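Local coordinates for protein citryl-CoA lyase (Hydrogenobacter thermophilus, PDB 6HXP) that probably cleaves citryl-CoA into acetyl-CoA and oxaloacetate, as a tetrameric lyase of the citrate synthase family that binds coenzyme A, at residues Lys150-Ile155 against Gly190-Ile195; Glu164-Ala169 against Ala196-Phe201; Ser32-Ile37 against Arg52-Met57; Val61-Ile66 against Ile212-Gly217; Arg118-Ile123 against Glu170-Glu175. One frame throughout, in Å; residues are numbered along the deposited sequence. Where two conformers were deposited one is given.

Contact 1: residues Lys150-Ile155 against Gly190-Ile195; sequences KRLMDI and GAIAAI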
# COMPACT_ATOMS: atom_id res chain seq x y z
N LYS A 150 31.20 12.39 -1.49
CA LYS A 150 32.25 13.26 -2.02
C LYS A 150 31.70 14.09 -3.18
O LYS A 150 31.95 15.28 -3.24
CB LYS A 150 33.47 12.46 -2.47
CG LYS A 150 34.61 13.38 -2.95
CD LYS A 150 35.89 12.65 -3.18
CE LYS A 150 37.04 13.62 -3.40
NZ LYS A 150 36.83 14.49 -4.59
N ARG A 151 30.92 13.49 -4.07
CA ARG A 151 30.39 14.23 -5.20
C ARG A 151 29.47 15.37 -4.73
O ARG A 151 29.59 16.51 -5.20
CB ARG A 151 29.64 13.28 -6.14
CG ARG A 151 29.00 13.94 -7.37
CD ARG A 151 30.05 14.58 -8.23
NE ARG A 151 29.41 15.13 -9.42
CZ ARG A 151 29.92 16.13 -10.13
NH1 ARG A 151 31.10 16.67 -9.79
NH2 ARG A 151 29.26 16.62 -11.17
N LEU A 152 28.57 15.05 -3.81
CA LEU A 152 27.63 16.04 -3.29
C LEU A 152 28.35 17.17 -2.54
O LEU A 152 28.00 18.35 -2.69
CB LEU A 152 26.60 15.39 -2.39
CG LEU A 152 25.52 14.63 -3.11
CD1 LEU A 152 24.73 13.76 -2.13
CD2 LEU A 152 24.54 15.59 -3.84
N MET A 153 29.34 16.82 -1.73
CA MET A 153 30.09 17.81 -0.96
C MET A 153 30.97 18.64 -1.86
O MET A 153 31.14 19.84 -1.62
CB MET A 153 30.87 17.19 0.22
CG MET A 153 29.96 16.57 1.27
SD MET A 153 28.82 17.81 1.98
CE MET A 153 27.89 16.81 3.11
N ASP A 154 31.52 18.05 -2.93
CA ASP A 154 32.33 18.83 -3.87
C ASP A 154 31.45 19.86 -4.53
O ASP A 154 31.88 21.01 -4.70
CB ASP A 154 32.94 17.94 -4.98
CG ASP A 154 34.09 17.07 -4.53
OD1 ASP A 154 34.63 17.32 -3.43
OD2 ASP A 154 34.45 16.13 -5.30
N ILE A 155 30.25 19.47 -4.93
CA ILE A 155 29.30 20.43 -5.54
C ILE A 155 28.94 21.52 -4.53
O ILE A 155 28.99 22.72 -4.85
CB ILE A 155 28.05 19.69 -6.05
CG1 ILE A 155 28.41 18.77 -7.24
CG2 ILE A 155 26.98 20.70 -6.50
CD1 ILE A 155 27.34 17.69 -7.46
N GLY A 190 23.88 10.28 5.24
CA GLY A 190 24.36 11.38 6.05
C GLY A 190 24.60 12.63 5.21
O GLY A 190 24.34 13.76 5.65
N ALA A 191 25.13 12.46 3.98
CA ALA A 191 25.40 13.60 3.06
C ALA A 191 24.10 14.33 2.68
O ALA A 191 24.01 15.56 2.80
CB ALA A 191 26.10 13.11 1.82
N ILE A 192 23.08 13.58 2.27
CA ILE A 192 21.79 14.19 1.94
C ILE A 192 21.18 14.83 3.17
O ILE A 192 20.65 15.94 3.12
CB ILE A 192 20.88 13.12 1.31
CG1 ILE A 192 21.44 12.74 -0.07
CG2 ILE A 192 19.48 13.64 1.23
CD1 ILE A 192 20.76 11.59 -0.67
N ALA A 193 21.27 14.16 4.32
CA ALA A 193 20.78 14.74 5.56
C ALA A 193 21.49 16.08 5.87
O ALA A 193 20.82 17.03 6.28
CB ALA A 193 20.99 13.76 6.71
N ALA A 194 22.83 16.16 5.67
CA ALA A 194 23.54 17.38 5.93
C ALA A 194 23.08 18.50 5.00
O ALA A 194 22.87 19.64 5.42
CB ALA A 194 25.03 17.16 5.73
N ILE A 195 22.90 18.17 3.73
CA ILE A 195 22.52 19.17 2.72
C ILE A 195 21.09 19.65 2.99
O ILE A 195 20.84 20.84 2.95
CB ILE A 195 22.70 18.57 1.33
CG1 ILE A 195 24.22 18.43 1.04
CG2 ILE A 195 22.03 19.42 0.23
CD1 ILE A 195 24.53 17.44 0.07

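Contact 2: residues Glu164-Ala169 against Ala196-Phe201; sequences EHCKFA and ASEMGF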
# COMPACT_ATOMS: atom_id res chain seq x y z
N GLU A 164 27.65 25.13 7.91
CA GLU A 164 27.83 24.58 9.26
C GLU A 164 27.37 23.14 9.40
O GLU A 164 28.03 22.35 10.08
CB GLU A 164 27.16 25.47 10.33
CG GLU A 164 25.65 25.63 10.20
CD GLU A 164 25.02 26.62 11.16
OE1 GLU A 164 25.72 27.03 12.11
OE2 GLU A 164 23.84 26.96 10.98
N HIS A 165 26.25 22.78 8.74
CA HIS A 165 25.75 21.41 8.80
C HIS A 165 26.62 20.42 8.02
O HIS A 165 26.90 19.33 8.50
CB HIS A 165 24.28 21.33 8.37
CG HIS A 165 23.36 22.07 9.31
ND1 HIS A 165 23.00 23.40 9.08
CD2 HIS A 165 22.78 21.65 10.45
CE1 HIS A 165 22.22 23.74 10.10
NE2 HIS A 165 22.05 22.73 10.95
N CYS A 166 27.05 20.81 6.82
CA CYS A 166 27.97 19.98 6.03
C CYS A 166 29.28 19.79 6.80
O CYS A 166 29.81 18.67 6.87
CB CYS A 166 28.23 20.61 4.67
SG CYS A 166 26.81 20.60 3.58
N LYS A 167 29.81 20.88 7.37
CA LYS A 167 31.08 20.84 8.14
C LYS A 167 30.97 19.91 9.33
O LYS A 167 31.86 19.09 9.55
CB LYS A 167 31.46 22.25 8.62
CG LYS A 167 32.77 22.29 9.41
CD LYS A 167 33.16 23.70 9.75
CE LYS A 167 34.17 23.84 10.88
NZ LYS A 167 35.21 22.79 10.83
N PHE A 168 29.88 20.05 10.10
CA PHE A 168 29.62 19.18 11.25
C PHE A 168 29.59 17.72 10.83
O PHE A 168 30.27 16.90 11.42
CB PHE A 168 28.29 19.56 11.94
CG PHE A 168 28.00 18.69 13.16
CD1 PHE A 168 28.57 18.98 14.39
CD2 PHE A 168 27.18 17.57 13.06
CE1 PHE A 168 28.34 18.16 15.49
CE2 PHE A 168 26.95 16.75 14.15
CZ PHE A 168 27.51 17.06 15.37
N ALA A 169 28.83 17.41 9.78
CA ALA A 169 28.72 16.02 9.32
C ALA A 169 30.09 15.43 8.94
O ALA A 169 30.40 14.29 9.29
CB ALA A 169 27.76 15.91 8.15
N ALA A 196 20.16 18.73 3.26
CA ALA A 196 18.79 19.12 3.54
C ALA A 196 18.75 19.96 4.83
O ALA A 196 17.95 20.89 4.94
CB ALA A 196 17.90 17.90 3.68
N SER A 197 19.60 19.65 5.79
CA SER A 197 19.68 20.44 7.03
C SER A 197 20.23 21.82 6.76
O SER A 197 19.73 22.80 7.31
CB SER A 197 20.51 19.72 8.08
OG SER A 197 19.94 18.47 8.46
N GLU A 198 21.23 21.91 5.87
CA GLU A 198 21.81 23.20 5.46
C GLU A 198 20.73 24.09 4.85
O GLU A 198 20.81 25.33 4.99
CB GLU A 198 22.96 23.00 4.48
CG GLU A 198 23.98 24.12 4.52
CD GLU A 198 24.94 23.91 5.68
OE1 GLU A 198 25.91 23.15 5.49
OE2 GLU A 198 24.61 24.34 6.81
N MET A 199 19.75 23.49 4.13
CA MET A 199 18.59 24.18 3.53
C MET A 199 17.52 24.57 4.57
O MET A 199 16.54 25.19 4.19
CB MET A 199 17.90 23.28 2.47
CG MET A 199 18.70 23.03 1.23
SD MET A 199 17.94 21.76 0.25
CE MET A 199 19.07 21.64 -1.14
N GLY A 200 17.66 24.15 5.83
CA GLY A 200 16.70 24.46 6.86
C GLY A 200 15.47 23.57 6.92
O GLY A 200 14.47 23.96 7.55
N PHE A 201 15.51 22.38 6.30
CA PHE A 201 14.39 21.47 6.38
C PHE A 201 14.35 20.75 7.71
O PHE A 201 15.38 20.42 8.28
CB PHE A 201 14.43 20.45 5.25
CG PHE A 201 14.01 21.05 3.93
CD1 PHE A 201 12.68 21.38 3.67
CD2 PHE A 201 14.93 21.19 2.89
CE1 PHE A 201 12.28 21.85 2.43
CE2 PHE A 201 14.52 21.66 1.64
CZ PHE A 201 13.21 21.99 1.43

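Contact 3: residues Ser32-Ile37 against Arg52-Met57; sequences SFAQAI and RMMEAM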
# COMPACT_ATOMS: atom_id res chain seq x y z
N SER A 32 12.07 24.86 -12.57
CA SER A 32 12.35 23.45 -12.83
C SER A 32 11.52 22.64 -11.85
O SER A 32 11.02 23.12 -10.82
CB SER A 32 13.82 23.16 -12.60
OG SER A 32 14.15 23.10 -11.22
N PHE A 33 11.41 21.34 -12.12
CA PHE A 33 10.69 20.45 -11.22
C PHE A 33 11.35 20.45 -9.83
O PHE A 33 10.66 20.56 -8.84
CB PHE A 33 10.63 19.06 -11.83
CG PHE A 33 9.85 18.03 -11.07
CD1 PHE A 33 8.62 18.34 -10.52
CD2 PHE A 33 10.32 16.74 -10.96
CE1 PHE A 33 7.86 17.35 -9.88
CE2 PHE A 33 9.57 15.75 -10.29
CZ PHE A 33 8.36 16.09 -9.74
N ALA A 34 12.69 20.34 -9.74
CA ALA A 34 13.36 20.37 -8.43
C ALA A 34 13.08 21.70 -7.70
O ALA A 34 12.92 21.71 -6.49
CB ALA A 34 14.86 20.19 -8.57
N GLN A 35 13.02 22.85 -8.43
CA GLN A 35 12.69 24.11 -7.77
C GLN A 35 11.27 24.10 -7.24
O GLN A 35 11.03 24.61 -6.14
CB GLN A 35 12.86 25.29 -8.72
CG GLN A 35 14.31 25.56 -9.05
CD GLN A 35 14.45 26.65 -10.06
OE1 GLN A 35 13.77 26.69 -11.10
NE2 GLN A 35 15.37 27.56 -9.76
N ALA A 36 10.33 23.56 -8.03
CA ALA A 36 8.93 23.45 -7.57
C ALA A 36 8.80 22.51 -6.36
O ALA A 36 7.98 22.74 -5.46
CB ALA A 36 8.03 22.98 -8.71
N ILE A 37 9.63 21.45 -6.33
CA ILE A 37 9.66 20.57 -5.17
C ILE A 37 10.13 21.32 -3.93
O ILE A 37 9.55 21.21 -2.86
CB ILE A 37 10.58 19.37 -5.48
CG1 ILE A 37 9.88 18.46 -6.51
CG2 ILE A 37 10.91 18.59 -4.22
CD1 ILE A 37 10.81 17.49 -7.21
N ARG A 52 20.28 24.32 -7.22
CA ARG A 52 21.29 23.39 -7.74
C ARG A 52 21.50 22.22 -6.79
O ARG A 52 21.67 21.07 -7.23
CB ARG A 52 22.60 24.15 -7.94
CG ARG A 52 22.46 25.07 -9.13
CD ARG A 52 23.65 25.95 -9.42
NE ARG A 52 23.35 26.85 -10.55
CZ ARG A 52 24.26 27.33 -11.39
NH1 ARG A 52 25.54 27.01 -11.26
NH2 ARG A 52 23.88 28.14 -12.38
N MET A 53 21.52 22.46 -5.48
CA MET A 53 21.72 21.36 -4.55
C MET A 53 20.54 20.42 -4.55
O MET A 53 20.71 19.22 -4.37
CB MET A 53 22.04 21.86 -3.14
CG MET A 53 23.37 22.51 -3.01
SD MET A 53 24.76 21.53 -3.57
CE MET A 53 24.61 20.15 -2.59
N MET A 54 19.32 20.95 -4.69
CA MET A 54 18.14 20.06 -4.71
C MET A 54 18.17 19.17 -5.96
O MET A 54 17.87 17.98 -5.87
CB MET A 54 16.86 20.91 -4.68
CG MET A 54 15.58 20.10 -4.59
SD MET A 54 15.40 18.97 -3.16
CE MET A 54 14.57 20.04 -2.08
N GLU A 55 18.53 19.72 -7.13
CA GLU A 55 18.65 18.90 -8.34
C GLU A 55 19.66 17.78 -8.06
O GLU A 55 19.40 16.62 -8.37
CB GLU A 55 19.18 19.68 -9.55
CG GLU A 55 18.38 20.92 -9.99
CD GLU A 55 17.17 20.74 -10.87
OE1 GLU A 55 16.77 19.57 -11.07
OE2 GLU A 55 16.54 21.77 -11.24
N ALA A 56 20.81 18.11 -7.48
CA ALA A 56 21.86 17.11 -7.25
C ALA A 56 21.44 16.05 -6.24
O ALA A 56 21.74 14.86 -6.43
CB ALA A 56 23.13 17.79 -6.78
N MET A 57 20.77 16.45 -5.13
CA MET A 57 20.33 15.45 -4.12
C MET A 57 19.36 14.48 -4.74
O MET A 57 19.43 13.28 -4.51
CB MET A 57 19.52 16.09 -2.94
CG MET A 57 20.24 16.92 -1.95
SD MET A 57 18.96 17.97 -1.09
CE MET A 57 17.67 16.73 -0.75
O HOH W 1 14.33 19.29 -12.22

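Contact 4: residues Val61-Ile66 against Ile212-Gly217; sequences VIDHGI and IGRVPG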
# COMPACT_ATOMS: atom_id res chain seq x y z
N VAL A 61 19.78 9.89 -5.75
CA VAL A 61 19.02 8.72 -5.26
C VAL A 61 18.02 8.18 -6.28
O VAL A 61 17.14 7.42 -5.88
CB VAL A 61 18.31 9.03 -3.92
CG1 VAL A 61 19.32 9.47 -2.85
CG2 VAL A 61 17.23 10.06 -4.09
N ILE A 62 18.19 8.48 -7.57
CA ILE A 62 17.12 8.16 -8.52
C ILE A 62 16.84 6.67 -8.67
O ILE A 62 15.68 6.28 -8.87
CB ILE A 62 17.36 8.86 -9.85
CG1 ILE A 62 16.06 8.85 -10.65
CG2 ILE A 62 18.52 8.27 -10.65
CD1 ILE A 62 16.07 9.81 -11.80
N ASP A 63 17.87 5.83 -8.54
CA ASP A 63 17.64 4.38 -8.58
C ASP A 63 18.84 3.66 -7.99
O ASP A 63 19.94 4.20 -7.96
CB ASP A 63 17.39 3.84 -10.02
CG ASP A 63 16.72 2.47 -10.01
OD1 ASP A 63 15.65 2.34 -9.37
OD2 ASP A 63 17.33 1.50 -10.56
N HIS A 64 18.62 2.43 -7.54
CA HIS A 64 19.72 1.62 -7.01
C HIS A 64 19.62 0.20 -7.51
O HIS A 64 20.11 -0.72 -6.86
CB HIS A 64 19.76 1.68 -5.48
CG HIS A 64 21.15 1.43 -4.94
ND1 HIS A 64 21.53 0.18 -4.45
CD2 HIS A 64 22.23 2.22 -4.96
CE1 HIS A 64 22.80 0.30 -4.11
NE2 HIS A 64 23.27 1.51 -4.38
N GLY A 65 18.94 0.00 -8.62
CA GLY A 65 18.84 -1.29 -9.26
C GLY A 65 17.74 -2.16 -8.68
O GLY A 65 16.84 -1.72 -7.96
N ILE A 66 17.74 -3.42 -9.13
CA ILE A 66 16.70 -4.35 -8.77
C ILE A 66 16.92 -5.01 -7.43
O ILE A 66 15.95 -5.57 -6.89
CB ILE A 66 16.52 -5.35 -9.95
CG1 ILE A 66 15.20 -6.05 -9.94
CG2 ILE A 66 17.68 -6.34 -10.01
CD1 ILE A 66 14.94 -6.75 -11.30
N ILE A 212 10.82 11.11 -3.09
CA ILE A 212 10.65 11.88 -4.31
C ILE A 212 11.73 11.51 -5.34
O ILE A 212 11.40 11.38 -6.52
CB ILE A 212 10.71 13.38 -3.98
CG1 ILE A 212 9.48 13.78 -3.20
CG2 ILE A 212 10.86 14.24 -5.26
CD1 ILE A 212 9.59 15.15 -2.49
N GLY A 213 12.94 11.36 -4.88
CA GLY A 213 14.06 11.04 -5.76
C GLY A 213 13.97 9.66 -6.34
O GLY A 213 14.35 9.47 -7.50
N ARG A 214 13.57 8.68 -5.54
CA ARG A 214 13.58 7.26 -5.97
C ARG A 214 12.35 6.82 -6.74
O ARG A 214 12.39 5.81 -7.48
CB ARG A 214 13.81 6.37 -4.76
CG ARG A 214 13.84 4.86 -4.99
CD ARG A 214 14.91 4.41 -5.95
NE ARG A 214 16.25 4.81 -5.50
CZ ARG A 214 17.00 4.20 -4.60
NH1 ARG A 214 16.62 3.02 -4.07
NH2 ARG A 214 18.17 4.72 -4.23
N VAL A 215 11.20 7.51 -6.57
CA VAL A 215 9.99 7.08 -7.28
C VAL A 215 10.21 6.97 -8.79
O VAL A 215 9.67 6.03 -9.37
CB VAL A 215 8.79 7.99 -6.88
CG1 VAL A 215 7.71 8.03 -7.96
CG2 VAL A 215 8.20 7.50 -5.57
N PRO A 216 10.97 7.84 -9.48
CA PRO A 216 11.20 7.60 -10.90
C PRO A 216 11.84 6.23 -11.17
O PRO A 216 11.47 5.59 -12.13
CB PRO A 216 12.10 8.74 -11.32
CG PRO A 216 11.76 9.86 -10.34
CD PRO A 216 11.55 9.12 -9.04
N GLY A 217 12.78 5.82 -10.34
CA GLY A 217 13.37 4.49 -10.48
C GLY A 217 12.32 3.40 -10.28
O GLY A 217 12.27 2.43 -11.04

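Contact 5: residues Arg118-Ile123 against Glu170-Glu175; sequences RSVEDI and EDVAEE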
# COMPACT_ATOMS: atom_id res chain seq x y z
N ARG A 118 28.18 21.81 21.32
CA ARG A 118 29.10 20.96 22.10
C ARG A 118 30.15 20.55 21.10
O ARG A 118 29.89 20.57 19.90
CB ARG A 118 28.41 19.71 22.65
CG ARG A 118 27.45 19.96 23.81
CD ARG A 118 26.64 18.72 24.13
NE ARG A 118 27.49 17.57 24.45
CZ ARG A 118 27.07 16.31 24.48
NH1 ARG A 118 25.80 16.01 24.19
NH2 ARG A 118 27.91 15.33 24.78
N SER A 119 31.34 20.19 21.57
CA SER A 119 32.42 19.81 20.66
C SER A 119 32.09 18.50 19.95
O SER A 119 31.41 17.63 20.51
CB SER A 119 33.74 19.66 21.42
OG SER A 119 33.74 18.47 22.19
N VAL A 120 32.59 18.35 18.74
CA VAL A 120 32.42 17.13 17.97
C VAL A 120 33.04 15.95 18.75
O VAL A 120 32.42 14.90 18.85
CB VAL A 120 32.99 17.29 16.55
CG1 VAL A 120 33.07 15.95 15.82
CG2 VAL A 120 32.16 18.28 15.74
N GLU A 121 34.20 16.17 19.41
CA GLU A 121 34.84 15.13 20.24
C GLU A 121 33.88 14.58 21.30
O GLU A 121 33.80 13.36 21.47
CB GLU A 121 36.09 15.70 20.94
CG GLU A 121 36.86 14.64 21.72
CD GLU A 121 37.99 15.18 22.56
OE1 GLU A 121 37.98 14.95 23.79
OE2 GLU A 121 38.88 15.86 21.99
N ASP A 122 33.21 15.47 22.03
CA ASP A 122 32.31 15.11 23.12
C ASP A 122 31.09 14.38 22.63
O ASP A 122 30.71 13.37 23.22
CB ASP A 122 31.91 16.36 23.94
CG ASP A 122 32.99 16.87 24.88
OD1 ASP A 122 34.03 16.18 25.04
OD2 ASP A 122 32.80 17.95 25.48
N ILE A 123 30.48 14.90 21.54
CA ILE A 123 29.31 14.28 20.93
C ILE A 123 29.65 12.85 20.49
O ILE A 123 28.91 11.94 20.82
CB ILE A 123 28.77 15.14 19.75
CG1 ILE A 123 28.10 16.44 20.26
CG2 ILE A 123 27.78 14.34 18.90
CD1 ILE A 123 27.93 17.56 19.19
N GLU A 170 30.93 16.21 8.26
CA GLU A 170 32.28 15.72 7.90
C GLU A 170 33.21 15.70 9.07
O GLU A 170 34.04 14.78 9.19
CB GLU A 170 32.83 16.56 6.74
CG GLU A 170 32.01 16.37 5.48
CD GLU A 170 32.77 16.56 4.20
OE1 GLU A 170 33.21 17.70 3.94
OE2 GLU A 170 33.02 15.55 3.50
N ASP A 171 33.09 16.69 9.99
CA ASP A 171 33.93 16.69 11.19
C ASP A 171 33.65 15.45 12.03
O ASP A 171 34.58 14.88 12.60
CB ASP A 171 33.68 17.94 12.05
CG ASP A 171 34.32 19.21 11.52
OD1 ASP A 171 35.13 19.11 10.57
OD2 ASP A 171 33.95 20.30 11.99
N VAL A 172 32.39 15.02 12.12
CA VAL A 172 32.02 13.81 12.88
C VAL A 172 32.68 12.57 12.27
O VAL A 172 33.20 11.75 13.03
CB VAL A 172 30.47 13.67 13.00
CG1 VAL A 172 30.06 12.25 13.41
CG2 VAL A 172 29.89 14.70 13.97
N ALA A 173 32.71 12.44 10.93
CA ALA A 173 33.36 11.26 10.33
C ALA A 173 34.84 11.21 10.70
O ALA A 173 35.36 10.16 11.08
CB ALA A 173 33.24 11.29 8.82
N GLU A 174 35.50 12.36 10.62
CA GLU A 174 36.93 12.44 10.94
C GLU A 174 37.16 12.07 12.41
O GLU A 174 38.10 11.31 12.72
CB GLU A 174 37.44 13.86 10.63
CG GLU A 174 38.90 14.11 10.95
CD GLU A 174 39.47 15.41 10.40
OE1 GLU A 174 38.68 16.35 10.17
OE2 GLU A 174 40.71 15.48 10.22
N GLU A 175 36.30 12.58 13.30
CA GLU A 175 36.42 12.29 14.74
C GLU A 175 36.12 10.83 15.07
O GLU A 175 36.77 10.27 15.98
CB GLU A 175 35.50 13.22 15.54
CG GLU A 175 35.63 13.10 17.04
CD GLU A 175 37.01 13.41 17.59
OE1 GLU A 175 37.77 14.19 16.96
OE2 GLU A 175 37.33 12.88 18.68

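Contact 1: residues Lys150-Ile155 against Gly190-Ile195
L152 and M153 send their side chains across to the helix of G190-I195. CB of L152 rests on CD1 of I195 at 3.8 Å, while L152 CD1 reaches I192 CG1 at 4.0 Å and also borders the methyl of A191. M153 works from its far end: the CE methyl lies 3.9 Å from CB of A194 and touches CA of A191. Its chain starts beside the backbone N (chi1 -64°) and bends at chi2 (-60°), which carries the flexible thioether over to the two alanines. Small alanines suit these places because a long methionine and a leucine fill the space that a helix separation of 9.9 Å leaves; the short axes run at only 25° to each other. Behind this first layer, M53 and M57 of helix 48-60 pack on I195, and C166 of helix 164-180 lies against M153. V28 of a second subunit also packs on L152. The outer face of helix 147-158 is polar, with K150 NZ bridging to D154 OD2 one turn on at 3.0 Å. This is the near-parallel, wholly apolar helix packing of the buried interior of the mainly helical citrate synthase fold.

Contact 2: residues Glu164-Ala169 against Ala196-Phe201
The imidazole of H165 has the backbone O of S197 over one face, offset toward the rim, and the carboxylate of E198 at its edge. CB of S197 adds an off-centre CH-pi contact, 4.2 Å from the H165 ring centroid. In the plane of the ring, H165 ND1 donates to E198 OE2 at 2.9 Å, but it meets that oxygen from above the carboxylate plane, ring and carboxylate being turned 56° apart. E198 OE2 also takes the backbone N of H165 on its syn lone pair at 3.0 Å, so two donors of one residue grip a single oxygen. The other oxygen, E198 OE1, accepts from C166 N at 2.9 Å, nearly straight (167°). E198 gets there by leaving its backbone with CG anti to N (chi1 -153°) and then bending at chi2, which folds the carboxylate back over the start of helix 164-180. Glutamate suits the place: its two oxygens can serve first-turn amides that have no earlier carbonyl to bind, and its charge probably interacts favourably with the helix dipole. S197 OG bonds A193 O and also Q111. G200 takes positive phi in a Schellman motif at the C-terminal end of helix 188-198. A glutamate near the end of one helix thus binds backbone N-H groups in the first turn of another, with an additional His-carboxylate hydrogen bond from H165.

Contact 3: residues Ser32-Ile37 against Arg52-Met57
E55 aims its carboxylate at the start of helix 33-42, where S32 OG donates to E55 OE2 at 2.7 Å on the syn side, somewhat out of the carboxylate plane. Its chain sets out beside the backbone N (chi1 -58°) and bends at chi2, so that the acid swings over the A34 methyl; CB of A34 lies 3.2 Å from E55 OE1. A water links this second oxygen to the helix, accepting from A34 N and donating to E55 OE1 at 2.7 Å. S32 is the N-cap. With OG held between the backbone N and the carbonyl carbon (chi1 75°), the hydroxyl accepts from Q35 N while Q35 OE1 takes S32 N at 2.9 Å, a capping box. M54 CG packs on A34 CB at 4.0 Å. Alanine suits a crossing this close, the short axes passing 8.8 Å apart at 104°. Replacing E55 by alanine would probably leave the S32 hydroxyl and the bridging water without their acceptor and open a gap above A34. E55 OE1 also accepts from F33 N of a second subunit, so one carboxylate joins helix starts of two subunits, and its negative charge is likely to be eased by the N-terminal ends it faces.

Contact 4: residues Val61-Ile66 against Ile212-Gly217
The carbonyl oxygen of V61 is gripped by the guanidinium of R214: NE donates to V61 O at 2.8 Å, and NH2 adds a weak bond to the same oxygen at 3.3 Å. The acceptor lies close to the guanidinium plane, whereas NE stands tilted 31° from the plane of the carbonyl. R214 reaches it by starting with CG anti to the backbone N (chi1 179°) and curling at chi2 and chi3, which folds the chain back along the loop. The peptide from D63 to H64 then covers one face of the guanidinium, with H64 N 3.8 Å above its centre, and the CB of H64 settles on the same group. A lysine in place of this arginine would probably lose the two-nitrogen grip on the V61 carbonyl and the flat surface under the D63-H64 peptide. Helix 206-228, in this citrate synthase-type fold, is a wall against which the loop between helices 48-60 and 69-79 lies, and both sides also meet a second subunit. Glycine lets the backbones come so near. At G213 a side chain would run into CG2 of V61, which sits 3.7 Å from the G213 CA; at G217 it would strike D63 OD1 and I62 O. The CA of I62 points its hydrogen at G213 O, 3.2 Å away and nearly straight. The side chains of I62 and P216 cross at about a right angle, CG1 of I62 4.0 Å from CB of P216. D63 OD2 accepts from G65 N in an Asx turn, and is also bound by H221 and by T10 of the second subunit.

Contact 5: residues Arg118-Ile123 against Glu170-Glu175
A helix start docks here on the flank of a longer helix: the first turn of helix 120-129 meets helix 164-180 beside the coenzyme A pocket, where V172 also packs on the CoA-binding Y137. V120 makes the largest share of the contact with its two methyls. V120 CG1, anti to the backbone N (chi1 169°), goes in between D171, V172 and E175, lying 3.7 Å from D171 O and 3.9 Å from CG2 of V172. V120 CG2 turns instead to CB of D171, at 4.0 Å, the two side chains meeting at about a right angle. A beta-branched valine is apt, because its two short arms can serve neighbouring residues of the opposite helix. The polar ends have partners of their own: D171 forms a salt bridge with K167, while E175 pairs with R178 and accepts from Q179. The latter amide also donates to the E121 carbonyl, tying the two helices together. S119 OG, at the N-cap, accepts from D122 N at 3.1 Å. E175 extends its aliphatic part past V120 in the opposite direction, with CB 3.7 Å from V120 CG1, and bends at chi2 so that its OE2 lies 3.5 Å from the CG of E121.

In the fold
From the N terminus, contact 3 comes first, closing a short loop by crossing helices 33-42 and 48-60. Contact 4 opens directly afterwards and closes only at helix 206-228, so its span of 145 residues encloses contacts 1, 2 and 5. Those three cross one another: contact 5 starts at helix 120-129, contact 1 at helix 147-158 and contact 2 at helix 164-180, and they close in the order 5, 1, 2. Helix 164-180 serves contacts 2 and 5, and helix 188-198 serves contacts 1 and 2. Methionines of helix 48-60 join contact 3 to contacts 1 and 2, while contacts 1, 3 and 4 all reach a second subunit.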